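Local coordinates for protein whirlin (Mus musculus, PDB 6FDD) that serves hearing and vision as a scaffold of the USH2 complex, needed to elongate and maintain hair-cell stereocilia, and is represented here by its HHD2 domain, at residues A[18-23]-A[56-61]; A[42-47]-A[75-80]. All coordinates share one frame; numbering follows the deposited sequence. Where two conformers were deposited one is given.

Contact 1: residues A[18-23]-A[56-61]; sequences RHLLTE and THAKFS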
ATOM      1  N   ARG A  18       8.628  -6.430  -5.790  1.00 37.37           N
ATOM      2  CA  ARG A  18       9.535  -7.556  -6.024  1.00 37.69           C
ATOM      3  C   ARG A  18      10.986  -7.257  -5.638  1.00 43.93           C
ATOM      4  O   ARG A  18      11.673  -8.145  -5.140  1.00 43.84           O
ATOM      5  CB  ARG A  18       9.433  -8.062  -7.467  1.00 36.48           C
ATOM      6  CG  ARG A  18       8.238  -8.988  -7.671  1.00 42.49           C
ATOM      7  CD  ARG A  18       8.044  -9.379  -9.127  1.00 48.76           C
ATOM      8  NE  ARG A  18       6.742 -10.012  -9.350  1.00 57.64           N
ATOM      9  CZ  ARG A  18       6.481 -11.301  -9.139  1.00 66.03           C
ATOM     10  NH1 ARG A  18       7.432 -12.114  -8.693  1.00 48.62           N
ATOM     11  NH2 ARG A  18       5.266 -11.784  -9.363  1.00 50.06           N
ATOM     12  N   HIS A  19      11.426  -6.001  -5.822  1.00 42.62           N
ATOM     13  CA  HIS A  19      12.775  -5.542  -5.480  1.00 43.65           C
ATOM     14  C   HIS A  19      12.962  -5.233  -3.980  1.00 43.93           C
ATOM     15  O   HIS A  19      14.036  -5.486  -3.440  1.00 44.11           O
ATOM     16  CB  HIS A  19      13.142  -4.307  -6.343  1.00 45.86           C
ATOM     17  CG  HIS A  19      14.406  -3.607  -5.939  1.00 50.45           C
ATOM     18  ND1 HIS A  19      14.402  -2.270  -5.562  1.00 52.85           N
ATOM     19  CD2 HIS A  19      15.670  -4.086  -5.838  1.00 52.96           C
ATOM     20  CE1 HIS A  19      15.659  -1.979  -5.256  1.00 52.60           C
ATOM     21  NE2 HIS A  19      16.459  -3.039  -5.411  1.00 52.98           N
ATOM     22  N   LEU A  20      11.936  -4.682  -3.319  1.00 37.45           N
ATOM     23  CA  LEU A  20      12.032  -4.251  -1.919  1.00 36.39           C
ATOM     24  C   LEU A  20      11.498  -5.230  -0.864  1.00 36.19           C
ATOM     25  O   LEU A  20      11.882  -5.122   0.302  1.00 35.57           O
ATOM     26  CB  LEU A  20      11.333  -2.886  -1.752  1.00 36.46           C
ATOM     27  CG  LEU A  20      11.900  -1.712  -2.586  1.00 41.40           C
ATOM     28  CD1 LEU A  20      10.965  -0.530  -2.582  1.00 41.56           C
ATOM     29  CD2 LEU A  20      13.280  -1.295  -2.103  1.00 44.60           C
ATOM     30  N   LEU A  21      10.612  -6.158  -1.255  1.00 29.33           N
ATOM     31  CA  LEU A  21       9.992  -7.096  -0.317  1.00 28.43           C
ATOM     32  C   LEU A  21      10.297  -8.557  -0.610  1.00 33.02           C
ATOM     33  O   LEU A  21      10.479  -8.931  -1.774  1.00 33.69           O
ATOM     34  CB  LEU A  21       8.457  -6.914  -0.354  1.00 27.88           C
ATOM     35  CG  LEU A  21       7.862  -5.516  -0.116  1.00 31.52           C
ATOM     36  CD1 LEU A  21       6.351  -5.542  -0.305  1.00 30.94           C
ATOM     37  CD2 LEU A  21       8.212  -4.986   1.277  1.00 31.31           C
ATOM     38  N   THR A  22      10.250  -9.408   0.439  1.00 28.66           N
ATOM     39  CA  THR A  22      10.384 -10.868   0.289  1.00 27.24           C
ATOM     40  C   THR A  22       9.061 -11.348  -0.328  1.00 27.34           C
ATOM     41  O   THR A  22       8.086 -10.582  -0.322  1.00 25.68           O
ATOM     42  CB  THR A  22      10.558 -11.540   1.667  1.00 33.24           C
ATOM     43  OG1 THR A  22       9.358 -11.364   2.435  1.00 29.63           O
ATOM     44  CG2 THR A  22      11.788 -11.025   2.440  1.00 33.95           C
ATOM     45  N   GLU A  23       8.990 -12.614  -0.786  1.00 23.59           N
ATOM     46  CA  GLU A  23       7.750 -13.176  -1.329  1.00 23.57           C
ATOM     47  C   GLU A  23       6.627 -13.084  -0.276  1.00 25.22           C
ATOM     48  O   GLU A  23       5.509 -12.704  -0.618  1.00 25.05           O
ATOM     49  CB  GLU A  23       7.946 -14.637  -1.786  1.00 25.12           C
ATOM     50  CG  GLU A  23       6.712 -15.256  -2.431  1.00 35.24           C
ATOM     51  CD  GLU A  23       5.643 -15.835  -1.517  1.00 55.38           C
ATOM     52  OE1 GLU A  23       5.983 -16.247  -0.385  1.00 53.66           O
ATOM     53  OE2 GLU A  23       4.462 -15.874  -1.935  1.00 44.24           O
ATOM     54  N   THR A  56      11.191  -0.398   6.887  1.00 28.46           N
ATOM     55  CA  THR A  56      12.394   0.370   6.533  1.00 29.22           C
ATOM     56  C   THR A  56      12.080   1.612   5.680  1.00 34.32           C
ATOM     57  O   THR A  56      10.991   1.734   5.120  1.00 31.75           O
ATOM     58  CB  THR A  56      13.398  -0.520   5.795  1.00 35.40           C
ATOM     59  OG1 THR A  56      12.886  -0.767   4.485  1.00 35.62           O
ATOM     60  CG2 THR A  56      13.693  -1.830   6.530  1.00 33.52           C
ATOM     61  N   HIS A  57      13.069   2.522   5.559  1.00 34.23           N
ATOM     62  CA  HIS A  57      12.944   3.739   4.747  1.00 34.81           C
ATOM     63  C   HIS A  57      12.631   3.376   3.279  1.00 36.22           C
ATOM     64  O   HIS A  57      11.688   3.927   2.707  1.00 34.70           O
ATOM     65  CB  HIS A  57      14.233   4.576   4.853  1.00 36.34           C
ATOM     66  CG  HIS A  57      14.160   5.884   4.135  1.00 40.26           C
ATOM     67  ND1 HIS A  57      13.530   6.986   4.695  1.00 42.45           N
ATOM     68  CD2 HIS A  57      14.628   6.222   2.910  1.00 42.59           C
ATOM     69  CE1 HIS A  57      13.635   7.956   3.796  1.00 42.06           C
ATOM     70  NE2 HIS A  57      14.297   7.546   2.710  1.00 42.45           N
ATOM     71  N   ALA A  58      13.379   2.405   2.707  1.00 32.58           N
ATOM     72  CA  ALA A  58      13.172   1.949   1.329  1.00 32.50           C
ATOM     73  C   ALA A  58      11.768   1.361   1.148  1.00 34.67           C
ATOM     74  O   ALA A  58      11.138   1.615   0.128  1.00 34.00           O
ATOM     75  CB  ALA A  58      14.226   0.920   0.941  1.00 33.44           C
ATOM     76  N   LYS A  59      11.265   0.598   2.146  1.00 29.66           N
ATOM     77  CA  LYS A  59       9.924   0.002   2.049  1.00 28.07           C
ATOM     78  C   LYS A  59       8.826   1.042   2.060  1.00 29.14           C
ATOM     79  O   LYS A  59       7.840   0.869   1.348  1.00 28.04           O
ATOM     80  CB  LYS A  59       9.696  -1.059   3.133  1.00 28.95           C
ATOM     81  CG  LYS A  59      10.465  -2.351   2.894  1.00 24.51           C
ATOM     82  CD  LYS A  59      10.327  -3.274   4.085  1.00 26.59           C
ATOM     83  CE  LYS A  59      11.359  -4.373   4.048  1.00 30.12           C
ATOM     84  NZ  LYS A  59      11.267  -5.254   5.246  1.00 29.62           N
ATOM     85  N   PHE A  60       9.004   2.143   2.831  1.00 27.54           N
ATOM     86  CA  PHE A  60       8.041   3.244   2.905  1.00 27.67           C
ATOM     87  C   PHE A  60       7.763   3.845   1.510  1.00 29.31           C
ATOM     88  O   PHE A  60       6.627   4.241   1.243  1.00 27.65           O
ATOM     89  CB  PHE A  60       8.473   4.335   3.913  1.00 30.32           C
ATOM     90  CG  PHE A  60       7.461   5.460   4.061  1.00 33.53           C
ATOM     91  CD1 PHE A  60       6.341   5.311   4.873  1.00 38.11           C
ATOM     92  CD2 PHE A  60       7.604   6.649   3.349  1.00 36.83           C
ATOM     93  CE1 PHE A  60       5.394   6.340   4.990  1.00 39.46           C
ATOM     94  CE2 PHE A  60       6.650   7.670   3.456  1.00 40.26           C
ATOM     95  CZ  PHE A  60       5.554   7.508   4.277  1.00 38.79           C
ATOM     96  N   SER A  61       8.784   3.863   0.618  1.00 26.97           N
ATOM     97  CA  SER A  61       8.641   4.371  -0.761  1.00 27.65           C
ATOM     98  C   SER A  61       7.539   3.657  -1.563  1.00 31.24           C
ATOM     99  O   SER A  61       6.985   4.243  -2.501  1.00 29.90           O
ATOM    100  CB  SER A  61       9.976   4.324  -1.503  1.00 30.92           C
ATOM    101  OG  SER A  61      10.267   3.019  -1.961  1.00 40.26           O
TER
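Leu-20, in the last turn of helix 11-20, reaches across to the short, weakly bonded helix 57-60 with both of its methyls. CD1 lies 3.5 Å from the carbonyl O of Ala-58 and also touches Ser-61 OG. CD2 meets Ala-58 CB at 3.9 Å. Next along the chain, Leu-21 packs carbon on carbon with Lys-59: its methyl CD2 rests on the lysine stem, 3.8 Å from Lys-59 CG. Lys-59 turns CG beside its own backbone N (chi1 -73°) and then runs extended. This carries CE past the carbonyl O of Leu-20, 3.9 Å away, and takes NZ to a hydrogen bond with Asn-55 OD1 and a salt bridge with Glu-25 OE2 of helix 23-37. With an alanine in place of Lys-59, Glu-25 and Asn-55 would probably lose their amine partner, and a gap would open beside Leu-21 CD2. Thr-56 is the N-cap of helix 57-60, with OG1 accepting from Lys-59 N at 3.2 Å. Ser-61 OG donates to Ala-58 O at 2.7 Å, in the carbonyl plane. Both leucines also touch Leu-62 of helix 62-67. The contact therefore joins the end of the first helix of this helical domain to the helix after 43-53. The segments meet through van der Waals contacts, carbon on carbon or carbon on oxygen, with no hydrogen bond between them, so the lysine amine finds its polar partners outside the two segments.

Contact 2: residues A[42-47]-A[75-80]; sequences SVEAMV and LDRFDH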
ATOM      1  N   SER A  42     -11.565  -0.363   5.096  1.00 16.71           N
ATOM      2  CA  SER A  42     -11.440   1.035   4.678  1.00 16.21           C
ATOM      3  C   SER A  42     -10.024   1.321   4.181  1.00 19.00           C
ATOM      4  O   SER A  42      -9.094   0.592   4.506  1.00 18.09           O
ATOM      5  CB  SER A  42     -11.733   1.957   5.863  1.00 20.43           C
ATOM      6  OG  SER A  42     -10.710   1.832   6.837  1.00 22.71           O
ATOM      7  N   VAL A  43      -9.848   2.441   3.437  1.00 17.81           N
ATOM      8  CA  VAL A  43      -8.515   2.872   3.003  1.00 16.92           C
ATOM      9  C   VAL A  43      -7.598   3.081   4.255  1.00 19.12           C
ATOM     10  O   VAL A  43      -6.418   2.763   4.202  1.00 17.92           O
ATOM     11  CB  VAL A  43      -8.566   4.133   2.079  1.00 20.18           C
ATOM     12  CG1 VAL A  43      -9.107   5.365   2.812  1.00 19.30           C
ATOM     13  CG2 VAL A  43      -7.207   4.411   1.451  1.00 19.86           C
ATOM     14  N   GLU A  44      -8.170   3.575   5.372  1.00 17.52           N
ATOM     15  CA  GLU A  44      -7.403   3.808   6.605  1.00 17.75           C
ATOM     16  C   GLU A  44      -6.937   2.505   7.227  1.00 19.64           C
ATOM     17  O   GLU A  44      -5.775   2.408   7.618  1.00 18.64           O
ATOM     18  CB  GLU A  44      -8.218   4.611   7.630  1.00 19.24           C
ATOM     19  CG  GLU A  44      -8.530   6.035   7.196  1.00 22.88           C
ATOM     20  CD  GLU A  44      -9.799   6.200   6.382  1.00 34.02           C
ATOM     21  OE1 GLU A  44     -10.553   5.209   6.226  1.00 28.03           O
ATOM     22  OE2 GLU A  44     -10.078   7.345   5.969  1.00 33.81           O
ATOM     23  N   ALA A  45      -7.826   1.490   7.309  1.00 19.35           N
ATOM     24  CA  ALA A  45      -7.433   0.186   7.870  1.00 19.02           C
ATOM     25  C   ALA A  45      -6.312  -0.414   7.006  1.00 21.05           C
ATOM     26  O   ALA A  45      -5.341  -0.971   7.540  1.00 19.83           O
ATOM     27  CB  ALA A  45      -8.629  -0.742   7.951  1.00 19.36           C
HETATM   28  N   MSE A  46      -6.414  -0.236   5.674  1.00 17.10           N
HETATM   29  CA  MSE A  46      -5.389  -0.734   4.754  0.75 16.10           C
HETATM   30  C   MSE A  46      -4.050  -0.032   4.993  1.00 19.66           C
HETATM   31  O   MSE A  46      -2.996  -0.691   5.051  1.00 19.01           O
HETATM   32  CB  MSE A  46      -5.852  -0.562   3.291  0.75 17.67           C
HETATM   33  CG  MSE A  46      -4.947  -1.286   2.298  0.75 23.98           C
HETATM   34 SE   MSE A  46      -4.955  -0.386   0.573  0.75 32.22          SE
HETATM   35  CE  MSE A  46      -4.081   1.333   1.092  0.75 28.79           C
ATOM     36  N   VAL A  47      -4.077   1.314   5.128  1.00 16.74           N
ATOM     37  CA  VAL A  47      -2.874   2.099   5.372  1.00 16.98           C
ATOM     38  C   VAL A  47      -2.193   1.640   6.676  1.00 19.17           C
ATOM     39  O   VAL A  47      -0.973   1.446   6.693  1.00 18.06           O
ATOM     40  CB  VAL A  47      -3.201   3.609   5.371  1.00 20.38           C
ATOM     41  CG1 VAL A  47      -2.102   4.422   6.048  1.00 20.74           C
ATOM     42  CG2 VAL A  47      -3.431   4.101   3.930  1.00 20.60           C
ATOM     43  N   LEU A  75      -8.442   9.230  -2.286  1.00 25.54           N
ATOM     44  CA  LEU A  75      -7.122   9.872  -2.297  1.00 26.03           C
ATOM     45  C   LEU A  75      -6.900  10.862  -1.154  1.00 26.56           C
ATOM     46  O   LEU A  75      -5.841  10.819  -0.538  1.00 24.93           O
ATOM     47  CB  LEU A  75      -6.797  10.529  -3.657  1.00 26.27           C
ATOM     48  CG  LEU A  75      -6.440   9.547  -4.767  1.00 32.56           C
ATOM     49  CD1 LEU A  75      -6.430  10.232  -6.126  1.00 33.26           C
ATOM     50  CD2 LEU A  75      -5.083   8.894  -4.514  1.00 36.30           C
ATOM     51  N   ASP A  76      -7.892  11.706  -0.846  1.00 25.30           N
ATOM     52  CA  ASP A  76      -7.754  12.691   0.238  1.00 25.40           C
ATOM     53  C   ASP A  76      -7.615  11.998   1.595  1.00 26.37           C
ATOM     54  O   ASP A  76      -6.744  12.383   2.373  1.00 25.15           O
ATOM     55  CB  ASP A  76      -8.911  13.699   0.238  1.00 27.94           C
ATOM     56  CG  ASP A  76      -8.962  14.622  -0.973  1.00 36.81           C
ATOM     57  OD1 ASP A  76      -7.951  14.701  -1.714  1.00 36.16           O
ATOM     58  OD2 ASP A  76     -10.007  15.270  -1.175  1.00 45.06           O
ATOM     59  N   ARG A  77      -8.421  10.936   1.845  1.00 21.88           N
ATOM     60  CA  ARG A  77      -8.303  10.153   3.081  1.00 22.14           C
ATOM     61  C   ARG A  77      -6.930   9.474   3.155  1.00 24.44           C
ATOM     62  O   ARG A  77      -6.268   9.539   4.196  1.00 23.50           O
ATOM     63  CB  ARG A  77      -9.438   9.141   3.189  1.00 20.82           C
ATOM     64  CG  ARG A  77     -10.761   9.781   3.603  1.00 25.23           C
ATOM     65  CD  ARG A  77     -11.951   8.923   3.238  1.00 33.74           C
ATOM     66  NE  ARG A  77     -11.920   7.643   3.948  1.00 33.89           N
ATOM     67  CZ  ARG A  77     -12.772   6.644   3.754  1.00 43.12           C
ATOM     68  NH1 ARG A  77     -13.753   6.759   2.864  1.00 31.14           N
ATOM     69  NH2 ARG A  77     -12.653   5.521   4.446  1.00 28.64           N
ATOM     70  N   PHE A  78      -6.456   8.896   2.026  1.00 21.50           N
ATOM     71  CA  PHE A  78      -5.136   8.261   1.960  1.00 20.33           C
ATOM     72  C   PHE A  78      -4.027   9.269   2.313  1.00 26.30           C
ATOM     73  O   PHE A  78      -3.184   8.986   3.176  1.00 24.87           O
ATOM     74  CB  PHE A  78      -4.906   7.642   0.562  1.00 20.77           C
ATOM     75  CG  PHE A  78      -3.594   6.909   0.378  1.00 20.94           C
ATOM     76  CD1 PHE A  78      -2.451   7.581  -0.036  1.00 22.94           C
ATOM     77  CD2 PHE A  78      -3.508   5.534   0.596  1.00 22.87           C
ATOM     78  CE1 PHE A  78      -1.243   6.902  -0.213  1.00 24.39           C
ATOM     79  CE2 PHE A  78      -2.305   4.851   0.395  1.00 24.15           C
ATOM     80  CZ  PHE A  78      -1.180   5.537  -0.002  1.00 22.87           C
ATOM     81  N   ASP A  79      -4.045  10.454   1.666  1.00 22.90           N
ATOM     82  CA  ASP A  79      -3.066  11.527   1.874  1.00 23.11           C
ATOM     83  C   ASP A  79      -3.099  12.077   3.303  1.00 26.24           C
ATOM     84  O   ASP A  79      -2.071  12.503   3.808  1.00 26.31           O
ATOM     85  CB  ASP A  79      -3.289  12.664   0.862  1.00 24.57           C
ATOM     86  CG  ASP A  79      -2.958  12.288  -0.573  1.00 32.77           C
ATOM     87  OD1 ASP A  79      -2.252  11.269  -0.777  1.00 29.60           O
ATOM     88  OD2 ASP A  79      -3.396  13.018  -1.495  1.00 39.19           O
ATOM     89  N   HIS A  80      -4.265  12.026   3.961  1.00 23.29           N
ATOM     90  CA  HIS A  80      -4.383  12.506   5.336  1.00 23.09           C
ATOM     91  C   HIS A  80      -3.568  11.647   6.323  1.00 27.20           C
ATOM     92  O   HIS A  80      -3.122  12.168   7.350  1.00 23.58           O
ATOM     93  CB  HIS A  80      -5.848  12.617   5.751  1.00 24.07           C
ATOM     94  CG  HIS A  80      -6.085  13.485   6.954  1.00 27.67           C
ATOM     95  ND1 HIS A  80      -5.579  14.784   7.031  1.00 29.43           N
ATOM     96  CD2 HIS A  80      -6.793  13.227   8.078  1.00 28.73           C
ATOM     97  CE1 HIS A  80      -5.986  15.260   8.198  1.00 28.04           C
ATOM     98  NE2 HIS A  80      -6.729  14.369   8.858  1.00 28.03           N
TER
HETATM   99  O   HOH W   1      -7.907   9.001   6.185  1.00 47.71           O
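Glu-44 OE2 is gripped by two donors, Arg-77 NE at 2.8 Å and a water at 2.7 Å. The same water donates to the backbone O of Arg-77, so it ties the carboxylate to helix 75-81 a second time. Arg-77 takes the carboxylate side-on. Its NH2 donates to Glu-44 OE1 at 2.8 Å, almost straight at 176° and on the syn lone pair. The two flat groups are only 14° apart, and the paired bonds should limit their rotation. Glu-44 is bent at its second torsion, which brings its carboxylate round to the arginine. Val-43 CG1 covers one guanidinium face. This salt bridge borders a helix-helix packing in the all-helical HHD2 domain, where segments 43-47 and 75-80 of helices 43-53 and 75-81 run roughly parallel, at a crossing angle of -35°. Inside it lies Phe-78. Val-43 CG2 comes to the edge of its ring. So does the methyl CE of selenomethionine Met-46, less certainly, since this is one of two conformers. Val-47 CG2 approaches closer, 3.6 Å from Phe-78 CD2. Val-66 of helix 62-67 also touches Phe-78. At the start of helix 43-53, Ser-42 is the N-cap, its OG accepting from Ala-45 N at 2.9 Å.

The two contacts lie on opposite sides of the chain's centre, their own centres about 20 Å apart, and they do not touch. Contact 1 is a surface contact and buries less area. Contact 2 is partly buried, with four of its seven touching residues in the interior. They use different helices, though helix 43-53 of contact 2 is followed directly by helix 57-60 of contact 1. Helices 23-37 and 62-67 have side chains against both. The chemistry differs with place. Contact 1 is van der Waals packing, and the one charged side chain that takes part, Lys-59, pairs with residues outside the segments. Contact 2 sets a salt bridge and a water beside an aromatic and aliphatic interior.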